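PDB 3M0G: farnesyl diphosphate synthase from Rhodobacter capsulatus, which probably condenses farnesyl diphosphate with isopentenyl diphosphate, using magnesium, to make the geranylgeranyl diphosphate needed for carotenoids and diterpenes. Local coordinates for residues Thr202-Ala207 with Arg278-Tyr283; Gly177-Leu182 with Leu210-Ala215; Asp12-Ala17 with Gln62-Ala67. One frame throughout, in Å; residues are numbered along the deposited sequence.

The chain opens with helix 3-23, and contact 3 closes the first loop when helix 60-81 comes back against it after 44 intervening residues. That loop is complete long before the other two begin. Contact 2 starts at Gly177 on helix 168-194 and closes at 210-215. Contact 1 starts between those segments, at Thr202, and closes only near the C terminus on helix 275-285, so contacts 1 and 2 cross. Both use helix 199-219, and their centres lie about 11 Å apart. Helix 199-219 is joined to its predecessor and to the last helix, whereas contact 3 ties the N-terminal helix to the helical body, its centre about 21 Å from that of contact 1 and 23 Å from that of contact 2.

Contact 1: Thr202-Ala207 with Arg278-Tyr283. Unlike the reference sequence in segment 202-207: Thr202 (reference Ala).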
loop_
_atom_site.group_PDB
_atom_site.type_symbol
_atom_site.label_atom_id
_atom_site.label_comp_id
_atom_site.label_asym_id
_atom_site.label_seq_id
_atom_site.Cartn_x
_atom_site.Cartn_y
_atom_site.Cartn_z
ATOM N N THR B 202 -17.203 10.337 -11.835
ATOM C CA THR B 202 -15.863 10.391 -12.472
ATOM C C THR B 202 -15.628 11.707 -13.245
ATOM O O THR B 202 -14.532 12.287 -13.207
ATOM C CB THR B 202 -15.636 9.163 -13.398
ATOM O OG1 THR B 202 -15.811 7.963 -12.641
ATOM C CG2 THR B 202 -14.228 9.159 -13.997
ATOM N N ALA B 203 -16.659 12.188 -13.929
ATOM C CA ALA B 203 -16.562 13.409 -14.727
ATOM C C ALA B 203 -16.481 14.638 -13.821
ATOM O O ALA B 203 -15.660 15.528 -14.044
ATOM C CB ALA B 203 -17.748 13.511 -15.717
ATOM N N TYR B 204 -17.371 14.673 -12.827
ATOM C CA TYR B 204 -17.353 15.624 -11.714
ATOM C C TYR B 204 -15.950 15.763 -11.126
ATOM O O TYR B 204 -15.424 16.867 -10.978
ATOM C CB TYR B 204 -18.348 15.169 -10.632
ATOM C CG TYR B 204 -18.229 15.874 -9.286
ATOM C CD1 TYR B 204 -18.752 17.168 -9.090
ATOM C CD2 TYR B 204 -17.605 15.247 -8.205
ATOM C CE1 TYR B 204 -18.632 17.815 -7.847
ATOM C CE2 TYR B 204 -17.482 15.885 -6.958
ATOM C CZ TYR B 204 -17.999 17.155 -6.783
ATOM O OH TYR B 204 -17.878 17.779 -5.556
ATOM N N ALA B 205 -15.350 14.629 -10.816
ATOM C CA ALA B 205 -14.051 14.574 -10.141
ATOM C C ALA B 205 -12.868 15.022 -11.010
ATOM O O ALA B 205 -11.960 15.690 -10.523
ATOM C CB ALA B 205 -13.829 13.157 -9.612
ATOM N N THR B 206 -12.902 14.657 -12.291
ATOM C CA THR B 206 -11.914 15.088 -13.279
ATOM C C THR B 206 -11.885 16.627 -13.334
ATOM O O THR B 206 -10.808 17.235 -13.306
ATOM C CB THR B 206 -12.246 14.511 -14.697
ATOM O OG1 THR B 206 -12.344 13.082 -14.637
ATOM C CG2 THR B 206 -11.187 14.897 -15.715
ATOM N N ALA B 207 -13.066 17.253 -13.377
ATOM C CA ALA B 207 -13.160 18.721 -13.389
ATOM C C ALA B 207 -12.799 19.344 -12.040
ATOM O O ALA B 207 -12.010 20.297 -11.993
ATOM C CB ALA B 207 -14.521 19.194 -13.871
ATOM N N ARG B 278 -22.255 19.950 -5.636
ATOM C CA ARG B 278 -22.093 21.172 -6.420
ATOM C C ARG B 278 -21.505 22.294 -5.555
ATOM O O ARG B 278 -20.612 22.997 -5.991
ATOM C CB ARG B 278 -23.415 21.593 -7.094
ATOM C CG ARG B 278 -23.819 20.659 -8.248
ATOM C CD ARG B 278 -25.187 20.986 -8.872
ATOM N NE ARG B 278 -25.232 20.505 -10.255
ATOM C CZ ARG B 278 -26.336 20.284 -10.961
ATOM N NH1 ARG B 278 -27.535 20.488 -10.428
ATOM N NH2 ARG B 278 -26.237 19.843 -12.210
ATOM N N ALA B 279 -21.973 22.417 -4.318
ATOM C CA ALA B 279 -21.447 23.439 -3.391
ATOM C C ALA B 279 -19.982 23.181 -3.020
ATOM O O ALA B 279 -19.180 24.120 -2.922
ATOM C CB ALA B 279 -22.341 23.554 -2.139
ATOM N N CYS B 280 -19.625 21.904 -2.860
ATOM C CA CYS B 280 -18.251 21.544 -2.548
ATOM C C CYS B 280 -17.290 21.968 -3.662
ATOM O O CYS B 280 -16.198 22.454 -3.381
ATOM C CB CYS B 280 -18.119 20.045 -2.288
ATOM S SG CYS B 280 -16.444 19.554 -1.832
ATOM N N ALA B 281 -17.697 21.779 -4.917
ATOM C CA ALA B 281 -16.861 22.152 -6.063
ATOM C C ALA B 281 -16.614 23.658 -6.073
ATOM O O ALA B 281 -15.518 24.125 -6.383
ATOM C CB ALA B 281 -17.505 21.709 -7.367
ATOM N N ARG B 282 -17.648 24.411 -5.734
ATOM C CA ARG B 282 -17.582 25.865 -5.677
ATOM C C ARG B 282 -16.690 26.305 -4.515
ATOM O O ARG B 282 -15.898 27.237 -4.647
ATOM C CB ARG B 282 -18.996 26.447 -5.509
ATOM C CG ARG B 282 -19.875 26.252 -6.713
ATOM C CD ARG B 282 -21.023 27.223 -6.719
ATOM N NE ARG B 282 -21.951 27.008 -5.615
ATOM C CZ ARG B 282 -22.914 26.091 -5.591
ATOM N NH1 ARG B 282 -23.071 25.253 -6.614
ATOM N NH2 ARG B 282 -23.721 26.007 -4.531
ATOM N N TYR B 283 -16.827 25.618 -3.384
ATOM C CA TYR B 283 -15.977 25.845 -2.214
ATOM C C TYR B 283 -14.484 25.645 -2.528
ATOM O O TYR B 283 -13.647 26.416 -2.053
ATOM C CB TYR B 283 -16.443 24.947 -1.063
ATOM C CG TYR B 283 -15.406 24.553 -0.024
ATOM C CD1 TYR B 283 -14.816 23.289 -0.050
ATOM C CD2 TYR B 283 -15.051 25.421 1.007
ATOM C CE1 TYR B 283 -13.879 22.908 0.909
ATOM C CE2 TYR B 283 -14.114 25.054 1.975
ATOM C CZ TYR B 283 -13.535 23.796 1.920
ATOM O OH TYR B 283 -12.604 23.419 2.874
#
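Tyr204 spans the gap between helix 199-219 and the C-terminal helix 275-285, reaching Cys280 and Ala281 with the outer end of its ring. The nearest CA atoms, those of Tyr204 and Ala281, are still 8.6 Å apart, so the ring provides the touch where the backbones stand off. Its apolar share is small: Tyr204 CE1 meets the methyl CB of Ala281 at 4.1 Å, the methyl lying obliquely to the ring. The hydroxyl comes up to the helix beside this methyl, with Tyr204 OH 4.0 Å from Cys280 CB. CG stands anti to the backbone N of Tyr204 (chi1 167°), which carries the ring out from its own helix toward the other.

The hydroxyl's hydrogen bond is made just outside residues 278-283, to Leu277 O of the same C-terminal helix. Leu267 and Ala263 also touch the Tyr204 side chain. A second polar element lies within helix 199-219: Thr206 OG1 bonds to Thr202 O at 2.7 Å, on the opposite face of that carbonyl from Thr206 N, so two donors of one residue hold the oxygen.

Between helices 199-219 and 275-285, then, a buried phenol has its hydroxyl satisfied by the main-chain oxygen of Leu277; that bond sets how far the ring reaches, while Cys280 and Ala281 add only weak dispersion contact.

Contact 2: Gly177-Leu182 with Leu210-Ala215; sequences GKTGAL and LAFQIA
A water held between Lys178, Thr179 and Gln213 bridges helices 168-194 and 199-219. It accepts from Lys178 NZ at 3.0 Å and donates to Gln213 OE1 at 2.9 Å, while its bond to Thr179 OG1 is weak and long. In the all-helical isoprenoid synthase fold, Phe212 and Gln213 lie on the turn that leads into the second aspartate-rich motif, DDxxD, and Lys178-Thr179 sit in a wider pi-type turn of their helix. In relatives both elements line the site of the allylic diphosphate and its magnesium ions, consistent with such a role for the water-linked cluster here. Lys178 NZ also forms a weak, long ion pair with Asp156.

Gln213 OE1 stands 3.7 Å from Thr179 OG1, too far for a direct hydrogen bond, and the water links the two, weakly on the threonine side. A bend about the CB-CG bond of Gln213 (chi2 62°) brings the amide round to the water. Thr179 divides its branches between two partners: OG1 serves the polar side, and CG2 goes to Phe212, whose side chain is also touched by Leu44 and Arg45. The methyl packs tightly and obliquely against the ring, with Thr179 CG2 3.3 Å from Phe212 CD1 and 3.7 Å from Phe212 CE1.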
loop_
_atom_site.group_PDB
_atom_site.type_symbol
_atom_site.label_atom_id
_atom_site.label_comp_id
_atom_site.label_asym_id
_atom_site.label_seq_id
_atom_site.Cartn_x
_atom_site.Cartn_y
_atom_site.Cartn_z
ATOM N N GLY B 177 -2.528 12.671 -12.026
ATOM C CA GLY B 177 -2.053 11.638 -11.100
ATOM C C GLY B 177 -1.881 12.102 -9.661
ATOM O O GLY B 177 -2.383 11.452 -8.746
ATOM N N LYS B 178 -1.232 13.252 -9.472
ATOM C CA LYS B 178 -0.707 13.671 -8.156
ATOM C C LYS B 178 -1.847 13.963 -7.223
ATOM O O LYS B 178 -1.806 13.673 -6.013
ATOM C CB LYS B 178 0.137 14.935 -8.278
ATOM C CG LYS B 178 0.682 15.426 -6.940
ATOM C CD LYS B 178 1.680 16.559 -7.079
ATOM C CE LYS B 178 2.588 16.654 -5.853
ATOM N NZ LYS B 178 1.997 17.277 -4.632
ATOM N N THR B 179 -2.867 14.555 -7.798
ATOM C CA THR B 179 -3.970 15.054 -7.011
ATOM C C THR B 179 -5.308 14.594 -7.520
ATOM O O THR B 179 -6.240 14.358 -6.713
ATOM C CB THR B 179 -3.852 16.587 -6.975
ATOM O OG1 THR B 179 -2.911 16.942 -5.949
ATOM C CG2 THR B 179 -5.180 17.267 -6.717
ATOM N N GLY B 180 -5.411 14.489 -8.844
ATOM C CA GLY B 180 -6.663 14.245 -9.521
ATOM C C GLY B 180 -7.207 12.861 -9.241
ATOM O O GLY B 180 -8.417 12.690 -9.071
ATOM N N ALA B 181 -6.297 11.889 -9.194
ATOM C CA ALA B 181 -6.655 10.475 -9.089
ATOM C C ALA B 181 -7.345 10.142 -7.766
ATOM O O ALA B 181 -8.403 9.475 -7.768
ATOM C CB ALA B 181 -5.379 9.568 -9.322
ATOM N N LEU B 182 -6.783 10.633 -6.651
ATOM C CA LEU B 182 -7.298 10.302 -5.291
ATOM C C LEU B 182 -8.632 10.929 -5.023
ATOM O O LEU B 182 -9.486 10.317 -4.350
ATOM C CB LEU B 182 -6.334 10.746 -4.173
ATOM C CG LEU B 182 -6.424 9.982 -2.833
ATOM C CD1 LEU B 182 -6.325 8.458 -3.018
ATOM C CD2 LEU B 182 -5.443 10.445 -1.762
ATOM N N LEU B 210 -8.868 19.207 -11.214
ATOM C CA LEU B 210 -8.103 20.270 -11.854
ATOM C C LEU B 210 -8.418 21.666 -11.286
ATOM O O LEU B 210 -7.505 22.457 -11.068
ATOM C CB LEU B 210 -8.254 20.211 -13.373
ATOM C CG LEU B 210 -7.437 21.198 -14.220
ATOM C CD1 LEU B 210 -5.972 21.207 -13.846
ATOM C CD2 LEU B 210 -7.642 20.871 -15.694
ATOM N N ALA B 211 -9.694 21.966 -11.020
ATOM C CA ALA B 211 -10.039 23.199 -10.288
ATOM C C ALA B 211 -9.313 23.283 -8.943
ATOM O O ALA B 211 -8.916 24.355 -8.513
ATOM C CB ALA B 211 -11.567 23.299 -10.063
ATOM N N PHE B 212 -9.198 22.151 -8.255
ATOM C CA PHE B 212 -8.533 22.075 -6.941
ATOM C C PHE B 212 -7.087 22.552 -7.022
ATOM O O PHE B 212 -6.662 23.416 -6.261
ATOM C CB PHE B 212 -8.601 20.627 -6.420
ATOM C CG PHE B 212 -7.810 20.370 -5.166
ATOM C CD1 PHE B 212 -6.480 19.964 -5.232
ATOM C CD2 PHE B 212 -8.400 20.480 -3.921
ATOM C CE1 PHE B 212 -5.754 19.710 -4.059
ATOM C CE2 PHE B 212 -7.679 20.219 -2.749
ATOM C CZ PHE B 212 -6.359 19.848 -2.822
ATOM N N GLN B 213 -6.343 22.000 -7.961
ATOM C CA GLN B 213 -4.933 22.331 -8.091
ATOM C C GLN B 213 -4.713 23.764 -8.565
ATOM O O GLN B 213 -3.860 24.473 -8.014
ATOM C CB GLN B 213 -4.231 21.356 -9.007
ATOM C CG GLN B 213 -2.732 21.591 -9.044
ATOM C CD GLN B 213 -2.078 21.396 -7.686
ATOM O OE1 GLN B 213 -2.331 20.400 -6.990
ATOM N NE2 GLN B 213 -1.230 22.342 -7.301
ATOM N N ILE B 214 -5.481 24.182 -9.573
ATOM C CA ILE B 214 -5.493 25.587 -10.017
ATOM C C ILE B 214 -5.727 26.570 -8.844
ATOM O O ILE B 214 -4.960 27.525 -8.673
ATOM C CB ILE B 214 -6.468 25.818 -11.215
ATOM C CG1 ILE B 214 -6.085 24.894 -12.375
ATOM C CG2 ILE B 214 -6.439 27.274 -11.671
ATOM C CD1 ILE B 214 -7.079 24.834 -13.545
ATOM N N ALA B 215 -6.766 26.327 -8.035
ATOM C CA ALA B 215 -7.021 27.133 -6.837
ATOM C C ALA B 215 -5.829 27.223 -5.877
ATOM O O ALA B 215 -5.451 28.330 -5.479
ATOM C CB ALA B 215 -8.283 26.650 -6.107
HETATM O O HOH W 1 -0.040 18.870 -6.213
#

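Contact 3: Asp12-Ala17 with Gln62-Ala67. Unlike the reference sequence in segment 12-17: Ala13 (reference Gly), Thr16 (reference Ala).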
loop_
_atom_site.group_PDB
_atom_site.type_symbol
_atom_site.label_atom_id
_atom_site.label_comp_id
_atom_site.label_asym_id
_atom_site.label_seq_id
_atom_site.Cartn_x
_atom_site.Cartn_y
_atom_site.Cartn_z
ATOM N N ASP B 12 -15.443 15.915 12.291
ATOM C CA ASP B 12 -15.593 15.417 13.663
ATOM C C ASP B 12 -15.798 13.907 13.713
ATOM O O ASP B 12 -15.292 13.234 14.606
ATOM C CB ASP B 12 -16.806 16.060 14.344
ATOM C CG ASP B 12 -16.614 17.532 14.666
ATOM O OD1 ASP B 12 -15.474 18.032 14.730
ATOM O OD2 ASP B 12 -17.641 18.197 14.882
ATOM N N ALA B 13 -16.579 13.393 12.766
ATOM C CA ALA B 13 -16.884 11.978 12.715
ATOM C C ALA B 13 -15.635 11.221 12.292
ATOM O O ALA B 13 -15.304 10.197 12.887
ATOM C CB ALA B 13 -18.030 11.716 11.760
ATOM N N VAL B 14 -14.929 11.752 11.291
ATOM C CA VAL B 14 -13.705 11.114 10.798
ATOM C C VAL B 14 -12.586 11.121 11.826
ATOM O O VAL B 14 -11.918 10.105 11.999
ATOM C CB VAL B 14 -13.216 11.706 9.466
ATOM C CG1 VAL B 14 -11.871 11.079 9.052
ATOM C CG2 VAL B 14 -14.242 11.460 8.383
ATOM N N GLU B 15 -12.385 12.251 12.506
ATOM C CA GLU B 15 -11.362 12.342 13.550
ATOM C C GLU B 15 -11.519 11.282 14.639
ATOM O O GLU B 15 -10.535 10.678 15.059
ATOM C CB GLU B 15 -11.313 13.752 14.161
ATOM C CG GLU B 15 -10.165 13.981 15.141
ATOM C CD GLU B 15 -8.832 14.299 14.466
ATOM O OE1 GLU B 15 -8.641 13.958 13.279
ATOM O OE2 GLU B 15 -7.970 14.904 15.140
ATOM N N THR B 16 -12.762 11.050 15.076
ATOM C CA THR B 16 -13.062 10.090 16.120
ATOM C C THR B 16 -12.841 8.672 15.618
ATOM O O THR B 16 -12.186 7.865 16.280
ATOM C CB THR B 16 -14.544 10.233 16.612
ATOM O OG1 THR B 16 -14.820 11.600 16.914
ATOM C CG2 THR B 16 -14.802 9.383 17.851
ATOM N N ALA B 17 -13.393 8.386 14.441
ATOM C CA ALA B 17 -13.307 7.068 13.839
ATOM C C ALA B 17 -11.859 6.687 13.532
ATOM O O ALA B 17 -11.444 5.567 13.838
ATOM C CB ALA B 17 -14.160 7.006 12.580
ATOM N N GLN B 62 -22.264 3.248 7.059
ATOM C CA GLN B 62 -21.884 2.277 6.027
ATOM C C GLN B 62 -20.716 2.781 5.162
ATOM O O GLN B 62 -19.863 1.992 4.748
ATOM C CB GLN B 62 -23.078 1.886 5.156
ATOM C CG GLN B 62 -22.745 0.875 4.062
ATOM C CD GLN B 62 -23.945 0.461 3.240
ATOM O OE1 GLN B 62 -25.096 0.577 3.677
ATOM N NE2 GLN B 62 -23.685 -0.028 2.043
ATOM N N ALA B 63 -20.678 4.086 4.897
ATOM C CA ALA B 63 -19.605 4.684 4.054
ATOM C C ALA B 63 -18.285 4.946 4.773
ATOM O O ALA B 63 -17.248 5.148 4.123
ATOM C CB ALA B 63 -20.096 5.988 3.424
HETATM N N MSE B 64 -18.312 4.955 6.104
HETATM C CA MSE B 64 -17.160 5.429 6.891
HETATM C C MSE B 64 -15.809 4.727 6.616
HETATM O O MSE B 64 -14.773 5.415 6.476
HETATM C CB MSE B 64 -17.470 5.422 8.385
HETATM C CG MSE B 64 -16.311 5.893 9.239
HETATM SE SE MSE B 64 -15.934 7.773 8.905
HETATM C CE MSE B 64 -17.574 8.489 9.605
ATOM N N PRO B 65 -15.801 3.371 6.546
ATOM C CA PRO B 65 -14.521 2.719 6.255
ATOM C C PRO B 65 -13.897 3.191 4.939
ATOM O O PRO B 65 -12.682 3.226 4.832
ATOM C CB PRO B 65 -14.881 1.232 6.179
ATOM C CG PRO B 65 -16.146 1.121 6.994
ATOM C CD PRO B 65 -16.882 2.386 6.741
ATOM N N ALA B 66 -14.721 3.550 3.959
ATOM C CA ALA B 66 -14.206 4.074 2.696
ATOM C C ALA B 66 -13.616 5.475 2.875
ATOM O O ALA B 66 -12.564 5.794 2.305
ATOM C CB ALA B 66 -15.281 4.066 1.620
ATOM N N ALA B 67 -14.293 6.288 3.678
ATOM C CA ALA B 67 -13.834 7.630 4.026
ATOM C C ALA B 67 -12.528 7.545 4.783
ATOM O O ALA B 67 -11.608 8.321 4.537
ATOM C CB ALA B 67 -14.872 8.340 4.871
#
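The packing of the N-terminal helix 3-23 on helix 60-81 rests here on one long side chain, Met64, which lies against Ala13, Val14 and Ala17. Met64 is a selenomethionine, with selenium in place of sulfur. Its methyl CE touches Ala13 CB at 3.9 Å. The selenium lies beside one branch of the valine, Val14 CG2 to Met64 SE 4.1 Å, the two side chains meeting at a slant. Nearer the root of the side chain, Met64 CG comes within 4.1 Å of Ala17 CB. Because the side chain is bent at both chi2 and chi3 (66° each), it curls across the helix surface: CG lies at Ala17, SE between Ala17 and Val14, and CE at Ala13.

Both helices belong to the alpha-helical bundle of the polyprenyl synthases. The axes of segments 12-17 and 62-67 approach to 10.7 Å and cross at -73°. The nearest CA atoms across the contact are those of Val14 and Ala67, 7.6 Å apart. Val14 and Ala67 both touch Ala46 of helix 44-55, so a third helix shares the packing, and Leu68 meets both Val14 and Ala17.

Helix 60-81 is kinked just after Met64: Pro65 has no N-H to give, and Ala66 N makes only a weak bond, to Ala63 O three residues back, in place of the regular bond to the fourth residue back. Regular bonding resumes with Ala67 N to Ala63 O, 3.2 Å. Glu15 and Thr16 make no contact with residues 62-67. Glu15 forms a salt bridge to Arg43 and accepts from Gly40 N, while Thr16 OG1 donates to Asp12 O at 2.9 Å, approaching almost head-on to the carbonyl.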